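Local coordinates for protein phosphoethanolamine N-methyltransferase 1 (Haemonchus contortus, PDB 4KRG) that transfers a methyl group from S-adenosylmethionine to phosphoethanolamine, probably the first methylation on the nematode route to phosphocholine, at residues Ser15-Tyr23 with Met175-His185; Lys26-Leu34 with Gly65-Thr73. All blocks are in the same frame, centred on the assembly; numbering follows the deposited sequence.

Contact 1. Residues Ser15-Tyr23 with Met175-His185. With SAH (S-adenosyl-L-homocysteine), chain D; OPE (phosphoric acid mono-(2-amino-ethyl) ester), chain C.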
# COMPACT_ATOMS: atom_id res chain seq x y z
N SER A 15 19.60 -11.60 -17.26
CA SER A 15 18.50 -12.56 -17.28
C SER A 15 17.16 -11.85 -17.43
O SER A 15 16.21 -12.38 -18.00
CB SER A 15 18.50 -13.44 -16.03
OG SER A 15 17.89 -12.77 -14.94
N PHE A 16 17.09 -10.62 -16.91
CA PHE A 16 15.89 -9.81 -17.03
C PHE A 16 15.75 -9.22 -18.42
O PHE A 16 14.67 -9.24 -19.01
CB PHE A 16 15.85 -8.72 -15.96
CG PHE A 16 15.44 -9.21 -14.60
CD1 PHE A 16 14.16 -9.71 -14.38
CD2 PHE A 16 16.33 -9.18 -13.53
CE1 PHE A 16 13.78 -10.17 -13.13
CE2 PHE A 16 15.95 -9.64 -12.28
CZ PHE A 16 14.68 -10.13 -12.08
N LYS A 17 16.85 -8.70 -18.96
CA LYS A 17 16.86 -8.18 -20.33
C LYS A 17 16.52 -9.27 -21.35
O LYS A 17 15.83 -9.02 -22.33
CB LYS A 17 18.21 -7.53 -20.63
CG LYS A 17 18.48 -7.22 -22.08
CD LYS A 17 17.51 -6.19 -22.61
CE LYS A 17 17.94 -5.70 -23.98
NZ LYS A 17 18.22 -6.81 -24.94
N THR A 18 17.00 -10.48 -21.08
CA THR A 18 16.69 -11.65 -21.91
C THR A 18 15.21 -12.02 -21.82
O THR A 18 14.58 -12.35 -22.83
CB THR A 18 17.51 -12.88 -21.48
OG1 THR A 18 18.87 -12.50 -21.28
CG2 THR A 18 17.44 -13.96 -22.54
N PHE A 19 14.66 -11.98 -20.61
CA PHE A 19 13.24 -12.23 -20.42
C PHE A 19 12.42 -11.24 -21.24
O PHE A 19 11.50 -11.62 -21.96
CB PHE A 19 12.86 -12.13 -18.95
CG PHE A 19 11.38 -12.25 -18.69
CD1 PHE A 19 10.78 -13.50 -18.61
CD2 PHE A 19 10.59 -11.12 -18.53
CE1 PHE A 19 9.42 -13.61 -18.38
CE2 PHE A 19 9.23 -11.22 -18.30
CZ PHE A 19 8.64 -12.47 -18.23
N TRP A 20 12.76 -9.96 -21.14
CA TRP A 20 11.99 -8.95 -21.85
C TRP A 20 12.25 -8.95 -23.35
O TRP A 20 11.40 -8.52 -24.12
CB TRP A 20 12.17 -7.57 -21.21
CG TRP A 20 11.28 -7.41 -20.03
CD1 TRP A 20 11.63 -7.43 -18.72
CD2 TRP A 20 9.86 -7.28 -20.08
NE1 TRP A 20 10.51 -7.28 -17.93
CE2 TRP A 20 9.40 -7.19 -18.74
CE3 TRP A 20 8.91 -7.21 -21.10
CZ2 TRP A 20 8.06 -7.04 -18.42
CZ3 TRP A 20 7.58 -7.07 -20.78
CH2 TRP A 20 7.16 -6.98 -19.45
N ASP A 21 13.41 -9.45 -23.75
CA ASP A 21 13.69 -9.66 -25.17
C ASP A 21 12.63 -10.53 -25.82
O ASP A 21 12.30 -10.34 -26.99
CB ASP A 21 15.07 -10.29 -25.37
CG ASP A 21 16.20 -9.28 -25.31
OD1 ASP A 21 15.92 -8.07 -25.41
OD2 ASP A 21 17.37 -9.71 -25.19
N LYS A 22 12.08 -11.47 -25.06
CA LYS A 22 11.06 -12.39 -25.57
C LYS A 22 9.79 -11.66 -26.02
O LYS A 22 8.99 -12.21 -26.78
CB LYS A 22 10.72 -13.47 -24.53
CG LYS A 22 11.87 -14.42 -24.20
CD LYS A 22 11.43 -15.59 -23.31
CE LYS A 22 10.96 -15.12 -21.94
NZ LYS A 22 10.56 -16.26 -21.06
N TYR A 23 9.61 -10.42 -25.56
CA TYR A 23 8.38 -9.67 -25.83
C TYR A 23 8.57 -8.51 -26.81
O TYR A 23 7.60 -7.88 -27.21
CB TYR A 23 7.74 -9.19 -24.52
CG TYR A 23 7.32 -10.34 -23.62
CD1 TYR A 23 6.09 -10.95 -23.79
CD2 TYR A 23 8.17 -10.83 -22.64
CE1 TYR A 23 5.70 -12.02 -22.99
CE2 TYR A 23 7.79 -11.91 -21.84
CZ TYR A 23 6.55 -12.49 -22.02
OH TYR A 23 6.15 -13.55 -21.23
N MSE A 175 0.79 -14.11 -19.70
CA MSE A 175 1.61 -14.19 -20.89
C MSE A 175 2.95 -14.82 -20.53
O MSE A 175 3.83 -14.97 -21.38
CB MSE A 175 1.86 -12.81 -21.49
CG MSE A 175 0.68 -12.25 -22.25
SE MSE A 175 0.20 -13.35 -23.77
CE MSE A 175 1.78 -13.05 -24.86
N HIS A 176 3.09 -15.17 -19.26
CA HIS A 176 4.26 -15.90 -18.81
C HIS A 176 4.29 -17.27 -19.46
O HIS A 176 3.25 -17.80 -19.87
CB HIS A 176 4.24 -16.07 -17.29
CG HIS A 176 4.68 -14.84 -16.56
ND1 HIS A 176 5.97 -14.38 -16.59
CD2 HIS A 176 3.98 -13.98 -15.76
CE1 HIS A 176 6.06 -13.28 -15.85
NE2 HIS A 176 4.88 -13.02 -15.34
N SER A 177 5.48 -17.84 -19.57
CA SER A 177 5.63 -19.21 -20.04
C SER A 177 5.25 -20.17 -18.92
O SER A 177 5.63 -19.98 -17.76
CB SER A 177 7.07 -19.46 -20.48
OG SER A 177 7.27 -20.83 -20.77
N ALA A 178 4.49 -21.20 -19.27
CA ALA A 178 4.03 -22.18 -18.29
C ALA A 178 5.13 -23.15 -17.87
O ALA A 178 5.03 -23.81 -16.84
CB ALA A 178 2.84 -22.94 -18.84
N VAL A 179 6.19 -23.22 -18.68
CA VAL A 179 7.28 -24.16 -18.44
C VAL A 179 8.57 -23.49 -17.98
O VAL A 179 9.29 -24.04 -17.14
CB VAL A 179 7.55 -25.04 -19.68
CG1 VAL A 179 6.50 -26.13 -19.81
CG2 VAL A 179 7.58 -24.18 -20.94
N ASP A 180 8.87 -22.32 -18.53
CA ASP A 180 10.08 -21.58 -18.17
C ASP A 180 9.99 -21.05 -16.74
O ASP A 180 8.90 -20.76 -16.24
CB ASP A 180 10.32 -20.40 -19.12
CG ASP A 180 10.21 -20.79 -20.59
OD1 ASP A 180 10.20 -22.00 -20.90
OD2 ASP A 180 10.13 -19.87 -21.44
N ALA A 181 11.14 -20.92 -16.08
CA ALA A 181 11.18 -20.29 -14.78
C ALA A 181 10.86 -18.81 -14.95
O ALA A 181 11.24 -18.19 -15.95
CB ALA A 181 12.54 -20.46 -14.14
N ASN A 182 10.16 -18.24 -13.97
CA ASN A 182 9.86 -16.82 -13.96
C ASN A 182 10.82 -16.12 -13.00
O ASN A 182 10.76 -16.36 -11.79
CB ASN A 182 8.41 -16.61 -13.54
CG ASN A 182 7.97 -15.18 -13.64
OD1 ASN A 182 8.70 -14.32 -14.13
ND2 ASN A 182 6.76 -14.91 -13.18
N PRO A 183 11.70 -15.26 -13.53
CA PRO A 183 12.78 -14.60 -12.77
C PRO A 183 12.29 -13.48 -11.86
O PRO A 183 13.04 -13.01 -11.00
CB PRO A 183 13.65 -13.99 -13.88
CG PRO A 183 12.69 -13.72 -14.98
CD PRO A 183 11.71 -14.87 -14.95
N THR A 184 11.04 -13.07 -12.05
CA THR A 184 10.48 -11.93 -11.34
C THR A 184 10.56 -12.07 -9.82
O THR A 184 10.38 -13.17 -9.27
CB THR A 184 9.02 -11.72 -11.77
OG1 THR A 184 8.95 -11.75 -13.20
CG2 THR A 184 8.50 -10.39 -11.26
N HIS A 185 10.84 -10.97 -9.14
CA HIS A 185 10.85 -10.91 -7.68
C HIS A 185 9.50 -10.44 -7.18
O HIS A 185 9.19 -9.25 -7.25
CB HIS A 185 11.91 -9.93 -7.19
CG HIS A 185 13.33 -10.35 -7.45
ND1 HIS A 185 14.02 -11.18 -6.61
CD2 HIS A 185 14.18 -10.03 -8.46
CE1 HIS A 185 15.24 -11.37 -7.08
NE2 HIS A 185 15.36 -10.68 -8.21
N SAH D . 5.77 0.49 -16.86
CA SAH D . 5.11 0.11 -18.12
CB SAH D . 5.68 -1.28 -18.58
CG SAH D . 5.55 -2.38 -17.53
SD SAH D . 6.40 -3.93 -17.93
C SAH D . 3.65 0.07 -17.97
O SAH D . 3.16 -0.28 -16.90
OXT SAH D . 2.96 0.08 -18.96
C5' SAH D . 8.15 -3.64 -17.56
C4' SAH D . 8.87 -2.66 -18.31
O4' SAH D . 10.05 -2.26 -17.58
C3' SAH D . 9.33 -3.20 -19.60
O3' SAH D . 9.24 -2.21 -20.59
C2' SAH D . 10.74 -3.52 -19.36
O2' SAH D . 11.47 -3.47 -20.55
C1' SAH D . 11.15 -2.47 -18.41
N9 SAH D . 12.37 -2.83 -17.60
C8 SAH D . 12.51 -3.86 -16.76
N7 SAH D . 13.69 -3.71 -16.14
C5 SAH D . 14.28 -2.60 -16.58
C6 SAH D . 15.51 -1.97 -16.29
N6 SAH D . 16.39 -2.50 -15.38
N1 SAH D . 15.80 -0.82 -16.93
C2 SAH D . 14.97 -0.28 -17.82
N3 SAH D . 13.79 -0.86 -18.11
C4 SAH D . 13.43 -2.01 -17.51
CA OPE C . 2.89 -7.82 -14.80
CB OPE C . 3.35 -6.97 -15.93
O1 OPE C . 2.13 -10.50 -14.07
O2 OPE C . 3.03 -9.44 -12.06
O3 OPE C . 4.51 -10.94 -13.39
O4 OPE C . 3.82 -8.70 -14.30
N OPE C . 4.58 -6.25 -15.75
P OPE C . 3.38 -9.93 -13.44
O HOH W 1 10.03 -16.81 -18.67
O HOH W 2 7.99 -16.14 -19.45
O HOH W 3 9.12 -17.68 -23.70
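Phe16, Phe19 and Tyr23 of the 15-23 segment meet the 175-185 loop, mostly through apolar and aromatic contacts. Phe19 carries the middle. Its CG lies anti to the backbone N (chi1 175°), and this sends the ring out from the helix to Pro183 and His176. Phe19 CD1 touches Pro183 CD at 4.0 Å. Phe19 CZ comes to 3.6 Å from His176 CE1. The two rings meet rim to rim with their planes at 33°, so this is not a face stack. Phe16 makes a similar rim-to-rim pair with His185, and Phe16 CE1 also rests on Pro183 CB at 3.9 Å.

One direct hydrogen bond crosses the contact. Tyr23 OH donates to Met175 O at 2.7 Å, approaching from well above the carbonyl plane. Met175 is a selenomethionine, and its CB packs by the Tyr23 ring.

Charge and water close the outer side. Lys22 NZ and Asp180 OD2 form a long salt bridge of 3.7 Å, and Asp180 is poorly ordered. Waters join the amine to Ala181 O and Ser177 N.

The ligands lie on the inner side. His176 NE2 donates to phosphate oxygen O3 of phosphoethanolamine at 2.9 Å, nearly straight (169°). Trp20 lays one face over the ribose of S-adenosylhomocysteine, and Phe19 CE2 lies over the rim of the opposite face. Ser161, Ser166, Tyr133 and Tyr186 also bind phosphoethanolamine. The arrangement is consistent with a cover over a methyltransferase active site: helix 9-21 and the loop before helix 189-198 border cofactor and substrate.

Contact 2. Residues Lys26-Leu34 with Gly65-Thr73; sequences KPDTNSMML and GAGIGRFTT. With SAH (S-adenosyl-L-homocysteine), chain D; OPE (phosphoric acid mono-(2-amino-ethyl) ester), chain C.
Ile68 overlaps Met32 and the turn at Pro27 and Asp28. Its CG1 sits between the backbone N and the carbonyl carbon (chi1 64°), which spreads its branches over different partners. Ile68 CG1 meets Met32 CG at 3.7 Å. The CD1 end of Ile68 presses on Asp28 C at 3.6 Å, and the CG2 branch lies by the Pro27 ring and carbonyl.

Met32 is a selenomethionine with a bent chain. Its SE comes to 3.8 Å from Gly67 CA. Gly67, with positive phi and no side chain, lets SE lie against its CA. Phe91 of helix 89-98 also packs on Met32 and Pro27.

Arg70 runs extended from CG to NE past Met32 towards the cofactor. Met33 CG lies over one face of its guanidinium, and Phe71 CE2 over the opposite face. Both are offset toward the rim. Between them the group turns its edge to the carboxylate of S-adenosylhomocysteine. Arg70 NE donates to cofactor OXT at 2.6 Å, and NH2 to the other oxygen, O, at 3.2 Å. Glu42 forms a salt bridge with NH1. The amine on the same cofactor carbon donates to Gly65 O at 2.9 Å.

Asp28 caps helix 29-33, its OD1 accepting from Ser31 N. Gly65, Gly67 and Gly69 belong to the glycine-rich loop of the Rossmann-like methyltransferase fold. No hydrogen bond crosses between the segments. Their chemistry implies that apolar packing joins them, while Arg70, Gly65 O and Met32 O serve the ligands: Arg70 probably balances the cofactor carboxylate, and Met32 O takes a weak bond from the phosphoethanolamine amine.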
# COMPACT_ATOMS: atom_id res chain seq x y z
N LYS A 26 6.49 -8.08 -29.65
CA LYS A 26 5.13 -7.64 -29.36
C LYS A 26 5.13 -6.38 -28.51
O LYS A 26 4.80 -6.43 -27.33
CB LYS A 26 4.36 -8.73 -28.62
CG LYS A 26 4.23 -10.05 -29.39
CD LYS A 26 3.80 -11.19 -28.47
CE LYS A 26 4.90 -11.57 -27.48
NZ LYS A 26 4.47 -12.59 -26.49
N PRO A 27 5.52 -5.24 -29.10
CA PRO A 27 5.46 -3.99 -28.34
C PRO A 27 4.01 -3.52 -28.21
O PRO A 27 3.60 -2.57 -28.89
CB PRO A 27 6.27 -3.02 -29.21
CG PRO A 27 6.09 -3.54 -30.59
CD PRO A 27 6.04 -5.04 -30.46
N ASP A 28 3.25 -4.19 -27.35
CA ASP A 28 1.85 -3.87 -27.14
C ASP A 28 1.43 -4.00 -25.68
O ASP A 28 2.21 -4.45 -24.84
CB ASP A 28 0.94 -4.71 -28.07
CG ASP A 28 1.07 -6.21 -27.83
OD1 ASP A 28 1.09 -6.63 -26.65
OD2 ASP A 28 1.13 -6.98 -28.81
N THR A 29 0.19 -3.62 -25.37
CA THR A 29 -0.28 -3.63 -23.99
C THR A 29 -0.33 -5.03 -23.38
O THR A 29 -0.29 -5.17 -22.16
CB THR A 29 -1.65 -2.91 -23.82
OG1 THR A 29 -2.62 -3.50 -24.69
CG2 THR A 29 -1.51 -1.43 -24.12
N ASN A 30 -0.42 -6.06 -24.21
CA ASN A 30 -0.37 -7.43 -23.71
C ASN A 30 0.96 -7.70 -23.02
O ASN A 30 1.00 -8.33 -21.97
CB ASN A 30 -0.60 -8.44 -24.84
CG ASN A 30 -2.03 -8.46 -25.35
OD1 ASN A 30 -2.97 -8.19 -24.61
ND2 ASN A 30 -2.19 -8.80 -26.63
N SER A 31 2.05 -7.23 -23.62
CA SER A 31 3.38 -7.43 -23.04
C SER A 31 3.62 -6.59 -21.79
O SER A 31 4.19 -7.07 -20.81
CB SER A 31 4.46 -7.13 -24.07
OG SER A 31 4.53 -8.16 -25.03
N MSE A 32 3.17 -5.34 -21.84
CA MSE A 32 3.34 -4.39 -20.75
C MSE A 32 2.70 -4.90 -19.48
O MSE A 32 3.17 -4.66 -18.38
CB MSE A 32 2.71 -3.04 -21.11
CG MSE A 32 3.29 -2.38 -22.35
SE MSE A 32 5.24 -2.15 -22.24
CE MSE A 32 5.80 -3.80 -23.12
N MSE A 33 1.59 -5.61 -19.65
CA MSE A 33 0.84 -6.09 -18.51
C MSE A 33 0.98 -7.59 -18.35
O MSE A 33 0.51 -8.15 -17.37
CB MSE A 33 -0.63 -5.69 -18.66
CG MSE A 33 -0.80 -4.21 -18.99
SE MSE A 33 -2.68 -3.65 -18.99
CE MSE A 33 -2.88 -3.20 -17.09
N LEU A 34 1.68 -8.22 -19.30
CA LEU A 34 1.85 -9.68 -19.32
C LEU A 34 0.51 -10.40 -19.15
O LEU A 34 0.35 -11.28 -18.30
CB LEU A 34 2.89 -10.14 -18.28
CG LEU A 34 4.31 -9.68 -18.63
CD1 LEU A 34 5.31 -10.06 -17.54
CD2 LEU A 34 4.74 -10.26 -19.97
N GLY A 65 11.33 2.64 -17.14
CA GLY A 65 10.71 1.36 -17.48
C GLY A 65 9.38 1.62 -18.15
O GLY A 65 8.43 0.86 -17.99
N ALA A 66 9.33 2.70 -18.92
CA ALA A 66 8.09 3.19 -19.53
C ALA A 66 7.54 2.28 -20.62
O ALA A 66 6.37 2.40 -20.99
CB ALA A 66 8.31 4.58 -20.10
N GLY A 67 8.38 1.40 -21.15
CA GLY A 67 7.98 0.53 -22.25
C GLY A 67 7.41 1.32 -23.42
O GLY A 67 7.95 2.37 -23.79
N ILE A 68 6.29 0.85 -23.97
CA ILE A 68 5.66 1.50 -25.12
C ILE A 68 5.03 2.84 -24.74
O ILE A 68 4.45 3.53 -25.59
CB ILE A 68 4.62 0.60 -25.79
CG1 ILE A 68 3.46 0.32 -24.83
CG2 ILE A 68 5.27 -0.69 -26.29
CD1 ILE A 68 2.32 -0.48 -25.46
N GLY A 69 5.10 3.17 -23.46
CA GLY A 69 4.82 4.52 -22.99
C GLY A 69 3.38 4.87 -22.69
O GLY A 69 3.01 6.04 -22.79
N ARG A 70 2.57 3.89 -22.31
CA ARG A 70 1.16 4.19 -22.07
C ARG A 70 0.93 5.22 -20.96
O ARG A 70 -0.05 5.95 -20.99
CB ARG A 70 0.34 2.91 -21.85
CG ARG A 70 0.81 2.06 -20.72
CD ARG A 70 0.12 0.70 -20.69
NE ARG A 70 0.40 0.06 -19.42
CZ ARG A 70 -0.41 0.05 -18.36
NH1 ARG A 70 -1.60 0.63 -18.41
NH2 ARG A 70 -0.02 -0.55 -17.26
N PHE A 71 1.83 5.30 -20.00
CA PHE A 71 1.77 6.37 -19.00
C PHE A 71 2.42 7.65 -19.51
O PHE A 71 1.90 8.75 -19.29
CB PHE A 71 2.43 5.93 -17.69
CG PHE A 71 1.68 4.87 -16.96
CD1 PHE A 71 0.50 5.17 -16.30
CD2 PHE A 71 2.15 3.57 -16.91
CE1 PHE A 71 -0.21 4.19 -15.61
CE2 PHE A 71 1.45 2.58 -16.22
CZ PHE A 71 0.27 2.90 -15.58
N THR A 72 3.56 7.51 -20.19
CA THR A 72 4.28 8.65 -20.75
C THR A 72 3.35 9.52 -21.57
O THR A 72 3.36 10.74 -21.45
CB THR A 72 5.46 8.18 -21.63
OG1 THR A 72 6.49 7.65 -20.79
CG2 THR A 72 6.03 9.34 -22.43
N THR A 73 2.51 8.87 -22.37
CA THR A 73 1.55 9.55 -23.23
C THR A 73 0.68 10.55 -22.46
O THR A 73 0.50 11.68 -22.89
CB THR A 73 0.66 8.53 -23.96
OG1 THR A 73 1.47 7.75 -24.85
CG2 THR A 73 -0.40 9.24 -24.77
N SAH D . 5.77 0.49 -16.86
CA SAH D . 5.11 0.11 -18.12
CB SAH D . 5.68 -1.28 -18.58
CG SAH D . 5.55 -2.38 -17.53
SD SAH D . 6.40 -3.93 -17.93
C SAH D . 3.65 0.07 -17.97
O SAH D . 3.16 -0.28 -16.90
OXT SAH D . 2.96 0.08 -18.96
C5' SAH D . 8.15 -3.64 -17.56
C4' SAH D . 8.87 -2.66 -18.31
O4' SAH D . 10.05 -2.26 -17.58
C3' SAH D . 9.33 -3.20 -19.60
O3' SAH D . 9.24 -2.21 -20.59
C2' SAH D . 10.74 -3.52 -19.36
O2' SAH D . 11.47 -3.47 -20.55
C1' SAH D . 11.15 -2.47 -18.41
N9 SAH D . 12.37 -2.83 -17.60
C8 SAH D . 12.51 -3.86 -16.76
N7 SAH D . 13.69 -3.71 -16.14
C5 SAH D . 14.28 -2.60 -16.58
C6 SAH D . 15.51 -1.97 -16.29
N6 SAH D . 16.39 -2.50 -15.38
N1 SAH D . 15.80 -0.82 -16.93
C2 SAH D . 14.97 -0.28 -17.82
N3 SAH D . 13.79 -0.86 -18.11
C4 SAH D . 13.43 -2.01 -17.51
CA OPE C . 2.89 -7.82 -14.80
CB OPE C . 3.35 -6.97 -15.93
O1 OPE C . 2.13 -10.50 -14.07
O2 OPE C . 3.03 -9.44 -12.06
O3 OPE C . 4.51 -10.94 -13.39
O4 OPE C . 3.82 -8.70 -14.30
N OPE C . 4.58 -6.25 -15.75
P OPE C . 3.38 -9.93 -13.44

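How the contacts relate
From the N terminus, helix 9-21 comes first and brings residues 15-23. Helix 29-33 follows, then helix 38-50, strand 60-64 and the glycine-rich loop that leads into helix 70-78. Contact 2 closes this short loop of chain, with 30 residues between its segments. Contact 1 closes a much longer one, 151 residues, reaching the loop between strand 154-161 and helix 189-198. Contact 2 therefore falls within the span of contact 1. Their centres are about 16 Å apart, and they touch: Met175 N probably hydrogen-bonds to Leu34 O at 3.2 Å. Together they tie helices 9-21 and 29-33 to the glycine-rich loop and to the loop before helix 189-198, and both border cofactor and substrate.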